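Local coordinates for protein argininosuccinate lyase (Chelativorans sp., PDB 6RXA) that acts as an EDDS lyase, a carbon–nitrogen lyase of the aspartase/fumarase superfamily, and probably also catalyses cleavage of argininosuccinate into fumarate and arginine, at residues A[257-262]-A[270-275]; A[293-298]-A[339-344]. The protein carries 2 engineered substitutions. All coordinates share one frame; numbering follows the deposited sequence.

Contact 1. Residues A[257-262]-A[270-275]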
ATOM      1  N   SER A 257      12.138 -16.837  -5.632  1.00 12.12           N
ATOM      2  CA  SER A 257      13.136 -16.070  -6.372  1.00 11.98           C
ATOM      3  C   SER A 257      14.512 -16.720  -6.267  1.00 11.53           C
ATOM      4  O   SER A 257      15.245 -16.806  -7.262  1.00 12.68           O
ATOM      5  CB  SER A 257      13.151 -14.634  -5.851  1.00 12.72           C
ATOM      6  OG  SER A 257      13.873 -13.761  -6.698  1.00 12.87           O
ATOM      7  N   GLU A 258      14.877 -17.197  -5.072  1.00 11.75           N
ATOM      8  CA  GLU A 258      16.161 -17.864  -4.884  1.00 10.95           C
ATOM      9  C   GLU A 258      16.292 -19.052  -5.823  1.00 11.35           C
ATOM     10  O   GLU A 258      17.309 -19.215  -6.506  1.00 12.55           O
ATOM     11  CB  GLU A 258      16.284 -18.353  -3.440  1.00 11.80           C
ATOM     12  CG  GLU A 258      17.703 -18.761  -3.064  1.00 11.85           C
ATOM     13  CD  GLU A 258      18.456 -17.654  -2.351  1.00 12.67           C
ATOM     14  OE1 GLU A 258      17.920 -17.146  -1.338  1.00 12.38           O
ATOM     15  OE2 GLU A 258      19.587 -17.305  -2.800  1.00 13.31           O
ATOM     16  N   ILE A 259      15.256 -19.891  -5.861  1.00 10.76           N
ATOM     17  CA  ILE A 259      15.254 -21.082  -6.711  1.00 11.31           C
ATOM     18  C   ILE A 259      15.253 -20.683  -8.183  1.00 11.68           C
ATOM     19  O   ILE A 259      15.895 -21.331  -9.015  1.00 12.54           O
ATOM     20  CB  ILE A 259      14.072 -22.003  -6.351  1.00 11.37           C
ATOM     21  CG1 ILE A 259      14.242 -22.547  -4.928  1.00 12.17           C
ATOM     22  CG2 ILE A 259      13.970 -23.135  -7.360  1.00 11.60           C
ATOM     23  CD1 ILE A 259      13.045 -23.337  -4.416  1.00 13.70           C
ATOM     24  N   GLN A 260      14.530 -19.626  -8.531  1.00 11.70           N
ATOM     25  CA  GLN A 260      14.545 -19.149  -9.908  1.00 11.95           C
ATOM     26  C   GLN A 260      15.956 -18.755 -10.341  1.00 12.36           C
ATOM     27  O   GLN A 260      16.361 -19.037 -11.472  1.00 12.98           O
ATOM     28  CB  GLN A 260      13.572 -17.989 -10.076  1.00 11.71           C
ATOM     29  CG  GLN A 260      13.245 -17.708 -11.528  1.00 12.72           C
ATOM     30  CD  GLN A 260      12.181 -16.653 -11.712  1.00 13.26           C
ATOM     31  OE1 GLN A 260      11.820 -15.932 -10.770  1.00 13.85           O
ATOM     32  NE2 GLN A 260      11.695 -16.518 -12.942  1.00 13.62           N
ATOM     33  N   LEU A 261      16.720 -18.102  -9.458  1.00 11.88           N
ATOM     34  CA  LEU A 261      18.097 -17.768  -9.809  1.00 11.63           C
ATOM     35  C   LEU A 261      18.963 -19.024  -9.888  1.00 12.27           C
ATOM     36  O   LEU A 261      19.732 -19.191 -10.842  1.00 12.90           O
ATOM     37  CB  LEU A 261      18.672 -16.730  -8.837  1.00 12.53           C
ATOM     38  CG  LEU A 261      17.999 -15.360  -8.848  1.00 13.06           C
ATOM     39  CD1 LEU A 261      18.823 -14.347  -8.018  1.00 13.45           C
ATOM     40  CD2 LEU A 261      17.800 -14.831 -10.269  1.00 13.24           C
ATOM     41  N   TRP A 262      18.840 -19.933  -8.917  1.00 12.35           N
ATOM     42  CA  TRP A 262      19.598 -21.179  -8.969  1.00 13.05           C
ATOM     43  C   TRP A 262      19.380 -21.939 -10.275  1.00 13.59           C
ATOM     44  O   TRP A 262      20.293 -22.614 -10.776  1.00 13.81           O
ATOM     45  CB  TRP A 262      19.164 -22.118  -7.844  1.00 12.67           C
ATOM     46  CG  TRP A 262      19.550 -21.767  -6.452  1.00 12.63           C
ATOM     47  CD1 TRP A 262      20.455 -20.829  -6.031  1.00 12.76           C
ATOM     48  CD2 TRP A 262      19.030 -22.385  -5.280  1.00 13.48           C
ATOM     49  NE1 TRP A 262      20.522 -20.836  -4.646  1.00 13.40           N
ATOM     50  CE2 TRP A 262      19.655 -21.786  -4.169  1.00 13.78           C
ATOM     51  CE3 TRP A 262      18.102 -23.413  -5.064  1.00 14.39           C
ATOM     52  CZ2 TRP A 262      19.364 -22.168  -2.856  1.00 13.27           C
ATOM     53  CZ3 TRP A 262      17.807 -23.780  -3.765  1.00 14.19           C
ATOM     54  CH2 TRP A 262      18.435 -23.156  -2.677  1.00 13.87           C
ATOM     55  N   ALA A 270      20.432 -25.748  -9.853  1.00 16.01           N
ATOM     56  CA  ALA A 270      19.280 -26.569  -9.548  1.00 16.33           C
ATOM     57  C   ALA A 270      18.380 -26.575 -10.772  1.00 16.55           C
ATOM     58  O   ALA A 270      18.459 -25.695 -11.634  1.00 16.22           O
ATOM     59  CB  ALA A 270      18.486 -26.074  -8.335  1.00 16.49           C
ATOM     60  N   GLU A 271      17.528 -27.589 -10.839  1.00 16.44           N
ATOM     61  CA  GLU A 271      16.553 -27.709 -11.912  1.00 15.73           C
ATOM     62  C   GLU A 271      15.201 -28.061 -11.312  1.00 15.06           C
ATOM     63  O   GLU A 271      15.114 -28.951 -10.458  1.00 15.86           O
ATOM     64  CB  GLU A 271      16.981 -28.788 -12.909  1.00 18.89           C
ATOM     65  CG  GLU A 271      16.133 -28.802 -14.174  1.00 25.75           C
ATOM     66  CD  GLU A 271      16.663 -29.734 -15.264  1.00 30.96           C
ATOM     67  OE1 GLU A 271      15.898 -30.009 -16.208  1.00 30.28           O
ATOM     68  OE2 GLU A 271      17.831 -30.179 -15.190  1.00 30.70           O
ATOM     69  N   LEU A 272      14.157 -27.369 -11.753  1.00 13.97           N
ATOM     70  CA  LEU A 272      12.817 -27.736 -11.345  1.00 14.32           C
ATOM     71  C   LEU A 272      12.456 -29.100 -11.909  1.00 14.87           C
ATOM     72  O   LEU A 272      12.834 -29.456 -13.028  1.00 14.60           O
ATOM     73  CB  LEU A 272      11.822 -26.729 -11.901  1.00 14.02           C
ATOM     74  CG  LEU A 272      11.861 -25.343 -11.279  1.00 15.37           C
ATOM     75  CD1 LEU A 272      10.962 -24.384 -12.064  1.00 15.73           C
ATOM     76  CD2 LEU A 272      11.433 -25.369  -9.810  1.00 16.91           C
ATOM     77  N   ASP A 273      11.693 -29.864 -11.138  1.00 15.54           N
ATOM     78  CA  ASP A 273      11.055 -31.040 -11.714  1.00 15.86           C
ATOM     79  C   ASP A 273      10.199 -30.613 -12.905  1.00 15.76           C
ATOM     80  O   ASP A 273       9.554 -29.563 -12.882  1.00 14.38           O
ATOM     81  CB  ASP A 273      10.173 -31.737 -10.683  1.00 16.72           C
ATOM     82  CG  ASP A 273       9.773 -33.123 -11.121  1.00 18.48           C
ATOM     83  OD1 ASP A 273      10.606 -34.047 -10.958  1.00 20.03           O
ATOM     84  OD2 ASP A 273       8.659 -33.277 -11.662  1.00 18.40           O
ATOM     85  N   ALA A 274      10.194 -31.449 -13.946  1.00 16.53           N
ATOM     86  CA  ALA A 274       9.393 -31.171 -15.132  1.00 17.15           C
ATOM     87  C   ALA A 274       7.945 -30.846 -14.793  1.00 16.25           C
ATOM     88  O   ALA A 274       7.318 -30.024 -15.470  1.00 16.51           O
ATOM     89  CB  ALA A 274       9.403 -32.392 -16.061  1.00 19.88           C
ATOM     90  N   SER A 275       7.401 -31.476 -13.749  1.00 15.22           N
ATOM     91  CA  SER A 275       6.006 -31.282 -13.377  1.00 15.73           C
ATOM     92  C   SER A 275       5.735 -29.920 -12.762  1.00 15.01           C
ATOM     93  O   SER A 275       4.568 -29.591 -12.516  1.00 15.73           O
ATOM     94  CB  SER A 275       5.567 -32.386 -12.408  1.00 16.98           C
ATOM     95  OG  SER A 275       6.222 -32.300 -11.151  1.00 17.71           O
TER
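W262 and A270 meet where helix 236-262 of the long helical bundle gives way, after a short connection, to strand 270-271 of a two-stranded antiparallel sheet. The methyl CB of A270 points at the helix and lies 4.0 Å from W262 CB, so it packs against the root of the tryptophan and meets the indole only obliquely. Chi1 of W262 (-71°) sets CG opposite the carbonyl carbon and sends the ring away from the strand; E258 CG rests over one face, 3.5 Å above the plane. The backbones are joined beside this apolar touch: A270 N donates to W262 O, a long bond at 3.3 Å. One helical turn earlier I259 offers its CG2 branch, which lies 4.2 Å from L272 CD2, the two side chains crossing at roughly a right angle. L292 and V345 also touch both I259 and L272, which places this buried pair against helices 290-301 and 329-348. Past L272 the chain is fixed by an Asx turn: D273 OD2 accepts from S275 N and, at 2.7 Å, from S275 OG, the donors arriving from opposite faces of the carboxylate plane.

Contact 2. Residues A[293-298]-A[339-344]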
ATOM      1  N   GLU A 293       6.956 -18.217 -10.681  1.00 12.24           N
ATOM      2  CA  GLU A 293       6.487 -16.869 -10.980  1.00 12.59           C
ATOM      3  C   GLU A 293       5.042 -16.670 -10.549  1.00 11.98           C
ATOM      4  O   GLU A 293       4.694 -15.605 -10.026  1.00 13.03           O
ATOM      5  CB  GLU A 293       6.704 -16.531 -12.450  1.00 13.69           C
ATOM      6  CG  GLU A 293       8.198 -16.343 -12.755  1.00 14.47           C
ATOM      7  CD  GLU A 293       8.475 -15.526 -13.986  1.00 15.11           C
ATOM      8  OE1 GLU A 293       9.622 -15.018 -14.095  1.00 15.17           O
ATOM      9  OE2 GLU A 293       7.581 -15.433 -14.864  1.00 16.61           O
ATOM     10  N   ARG A 294       4.182 -17.670 -10.757  1.00 12.75           N
ATOM     11  CA  ARG A 294       2.806 -17.521 -10.291  1.00 11.87           C
ATOM     12  C   ARG A 294       2.717 -17.564  -8.768  1.00 12.47           C
ATOM     13  O   ARG A 294       1.794 -16.982  -8.190  1.00 14.32           O
ATOM     14  CB  ARG A 294       1.906 -18.577 -10.928  1.00 13.66           C
ATOM     15  CG  ARG A 294       1.616 -18.280 -12.390  1.00 17.03           C
ATOM     16  CD  ARG A 294       0.849 -19.407 -13.028  1.00 22.98           C
ATOM     17  NE  ARG A 294       0.365 -19.062 -14.362  1.00 34.09           N
ATOM     18  CZ  ARG A 294      -0.791 -18.447 -14.607  1.00 47.71           C
ATOM     19  NH1 ARG A 294      -1.591 -18.085 -13.612  1.00 57.02           N
ATOM     20  NH2 ARG A 294      -1.142 -18.191 -15.858  1.00 47.21           N
ATOM     21  N   SER A 295       3.653 -18.242  -8.098  1.00 12.35           N
ATOM     22  CA  SER A 295       3.684 -18.181  -6.640  1.00 12.44           C
ATOM     23  C   SER A 295       4.057 -16.780  -6.163  1.00 12.58           C
ATOM     24  O   SER A 295       3.431 -16.238  -5.240  1.00 13.29           O
ATOM     25  CB  SER A 295       4.642 -19.246  -6.089  1.00 12.71           C
ATOM     26  OG  SER A 295       4.130 -20.561  -6.318  1.00 13.86           O
ATOM     27  N   ARG A 296       5.076 -16.173  -6.780  1.00 12.34           N
ATOM     28  CA  ARG A 296       5.416 -14.797  -6.457  1.00 11.75           C
ATOM     29  C   ARG A 296       4.251 -13.855  -6.731  1.00 11.15           C
ATOM     30  O   ARG A 296       3.975 -12.947  -5.936  1.00 12.98           O
ATOM     31  CB  ARG A 296       6.654 -14.350  -7.236  1.00 11.92           C
ATOM     32  CG  ARG A 296       7.922 -15.113  -6.877  1.00 12.34           C
ATOM     33  CD  ARG A 296       9.161 -14.466  -7.475  1.00 13.00           C
ATOM     34  NE  ARG A 296       9.540 -13.286  -6.693  1.00 13.43           N
ATOM     35  CZ  ARG A 296      10.283 -12.279  -7.131  1.00 14.06           C
ATOM     36  NH1 ARG A 296      10.737 -12.250  -8.378  1.00 14.43           N
ATOM     37  NH2 ARG A 296      10.563 -11.280  -6.309  1.00 14.77           N
ATOM     38  N   LYS A 297       3.541 -14.061  -7.849  1.00 11.48           N
ATOM     39  CA  LYS A 297       2.385 -13.230  -8.176  1.00 11.34           C
ATOM     40  C   LYS A 297       1.381 -13.208  -7.023  1.00 11.25           C
ATOM     41  O   LYS A 297       0.859 -12.144  -6.662  1.00 13.31           O
ATOM     42  CB  LYS A 297       1.740 -13.731  -9.467  1.00 12.24           C
ATOM     43  CG  LYS A 297       0.563 -12.906  -9.986  1.00 14.03           C
ATOM     44  CD  LYS A 297      -0.052 -13.622 -11.188  1.00 17.85           C
ATOM     45  CE  LYS A 297      -1.190 -12.890 -11.812  1.00 21.26           C
ATOM     46  NZ  LYS A 297      -1.702 -13.773 -12.936  1.00 21.42           N
ATOM     47  N   ALA A 298       1.098 -14.377  -6.432  1.00 12.12           N
ATOM     48  CA  ALA A 298       0.199 -14.440  -5.282  1.00 11.40           C
ATOM     49  C   ALA A 298       0.740 -13.647  -4.101  1.00 11.50           C
ATOM     50  O   ALA A 298      -0.018 -12.957  -3.411  1.00 12.75           O
ATOM     51  CB  ALA A 298      -0.012 -15.901  -4.884  1.00 12.10           C
ATOM     52  N   THR A 339       1.311 -21.918  -1.629  1.00 11.87           N
ATOM     53  CA  THR A 339       1.978 -22.714  -0.599  1.00 11.75           C
ATOM     54  C   THR A 339       2.102 -24.168  -1.022  1.00 12.32           C
ATOM     55  O   THR A 339       3.152 -24.789  -0.837  1.00 13.09           O
ATOM     56  CB  THR A 339       1.225 -22.596   0.727  1.00 12.83           C
ATOM     57  OG1 THR A 339       1.168 -21.220   1.127  1.00 12.99           O
ATOM     58  CG2 THR A 339       1.922 -23.383   1.811  1.00 13.06           C
ATOM     59  N   HIS A 340       1.027 -24.738  -1.576  1.00 12.55           N
ATOM     60  CA  HIS A 340       1.080 -26.098  -2.088  1.00 12.68           C
ATOM     61  C   HIS A 340       2.079 -26.222  -3.227  1.00 12.74           C
ATOM     62  O   HIS A 340       2.876 -27.166  -3.270  1.00 12.85           O
ATOM     63  CB  HIS A 340      -0.310 -26.510  -2.561  1.00 13.09           C
ATOM     64  CG  HIS A 340      -1.268 -26.789  -1.450  1.00 14.49           C
ATOM     65  ND1 HIS A 340      -2.630 -26.878  -1.652  1.00 15.15           N
ATOM     66  CD2 HIS A 340      -1.068 -27.027  -0.132  1.00 14.81           C
ATOM     67  CE1 HIS A 340      -3.226 -27.158  -0.506  1.00 15.09           C
ATOM     68  NE2 HIS A 340      -2.300 -27.254   0.432  1.00 14.72           N
ATOM     69  N   ALA A 341       2.080 -25.259  -4.152  1.00 12.91           N
ATOM     70  CA  ALA A 341       3.022 -25.313  -5.266  1.00 13.29           C
ATOM     71  C   ALA A 341       4.461 -25.312  -4.761  1.00 13.15           C
ATOM     72  O   ALA A 341       5.296 -26.098  -5.222  1.00 14.16           O
ATOM     73  CB  ALA A 341       2.779 -24.136  -6.214  1.00 14.02           C
ATOM     74  N   MET A 342       4.777 -24.423  -3.813  1.00 12.32           N
ATOM     75  CA  MET A 342       6.153 -24.338  -3.321  1.00 11.81           C
ATOM     76  C   MET A 342       6.524 -25.552  -2.473  1.00 12.70           C
ATOM     77  O   MET A 342       7.694 -25.957  -2.455  1.00 12.97           O
ATOM     78  CB  MET A 342       6.362 -23.018  -2.583  1.00 11.87           C
ATOM     79  CG  MET A 342       6.364 -21.804  -3.505  1.00 12.99           C
ATOM     80  SD  MET A 342       7.633 -21.903  -4.806  1.00 17.15           S
ATOM     81  CE  MET A 342       9.112 -22.010  -3.791  1.00 17.24           C
ATOM     82  N   THR A 343       5.542 -26.169  -1.808  1.00 13.34           N
ATOM     83  CA  THR A 343       5.774 -27.439  -1.121  1.00 13.51           C
ATOM     84  C   THR A 343       6.257 -28.488  -2.112  1.00 13.46           C
ATOM     85  O   THR A 343       7.260 -29.171  -1.874  1.00 13.85           O
ATOM     86  CB  THR A 343       4.478 -27.897  -0.435  1.00 14.18           C
ATOM     87  OG1 THR A 343       4.073 -26.923   0.543  1.00 13.99           O
ATOM     88  CG2 THR A 343       4.636 -29.264   0.257  1.00 15.28           C
ATOM     89  N   GLY A 344       5.572 -28.597  -3.257  1.00 13.31           N
ATOM     90  CA  GLY A 344       5.975 -29.561  -4.268  1.00 13.59           C
ATOM     91  C   GLY A 344       7.275 -29.192  -4.964  1.00 13.42           C
ATOM     92  O   GLY A 344       8.090 -30.064  -5.270  1.00 13.97           O
TER
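T339 O, just ahead of the A341 and M342 that meet S295 across this helix-helix contact, is gripped by two donors of one residue. T343 OG1 lies 2.7 Å from T339 O and T343 N lies 2.9 Å from it; the two come from opposite faces of the carbonyl plane, so the threonine hydroxyl doubles an ordinary helical bond. The contact itself joins helices 290-301 and 329-348 within the helical bundle characteristic of the aspartase/fumarase superfamily. It is small and rests on S295, which points toward the other helix between A341 and M342. S295 OG lies 3.8 Å from A341 CB and equally far from M342 CG, distances of packing without polar bonding. Chi1 of -68° sets OG beside its own backbone N, where it bonds to S291 O one turn back, and this bond satisfies the buried hydroxyl while it faces A341 and M342. L25 of helix 20-31 touches both S295 and A341, while L252 of helix 236-262 touches S295 and M342. The preceding R294, a fumarate-binding residue, makes a cation-pi contact with Y26. M342 CG lies 4.0 Å from S295 CB; beyond it the chain bends at chi2 (-58°) and chi3 and does not run out straight, and SD stays 4.0 Å from S295 OG.

From the N terminus, contact 1 comes first: 257-262 ends helix 236-262, and after seven residues without helix or strand the chain returns as 270-275, closing a short loop. Contact 2 opens only afterwards, at helix 290-301, and closes a much longer loop, largely helical, when helix 329-348 is reached. The two are therefore in series, neither nested nor crossed, yet their centres are only about 12 Å apart. They touch directly: Q260 NE2 lies 2.8 Å from E293 OE1, a probable hydrogen bond, and I259 CD1 packs on M342 CE. Together they tie three helices and the small sheet, and both reach the third subunit.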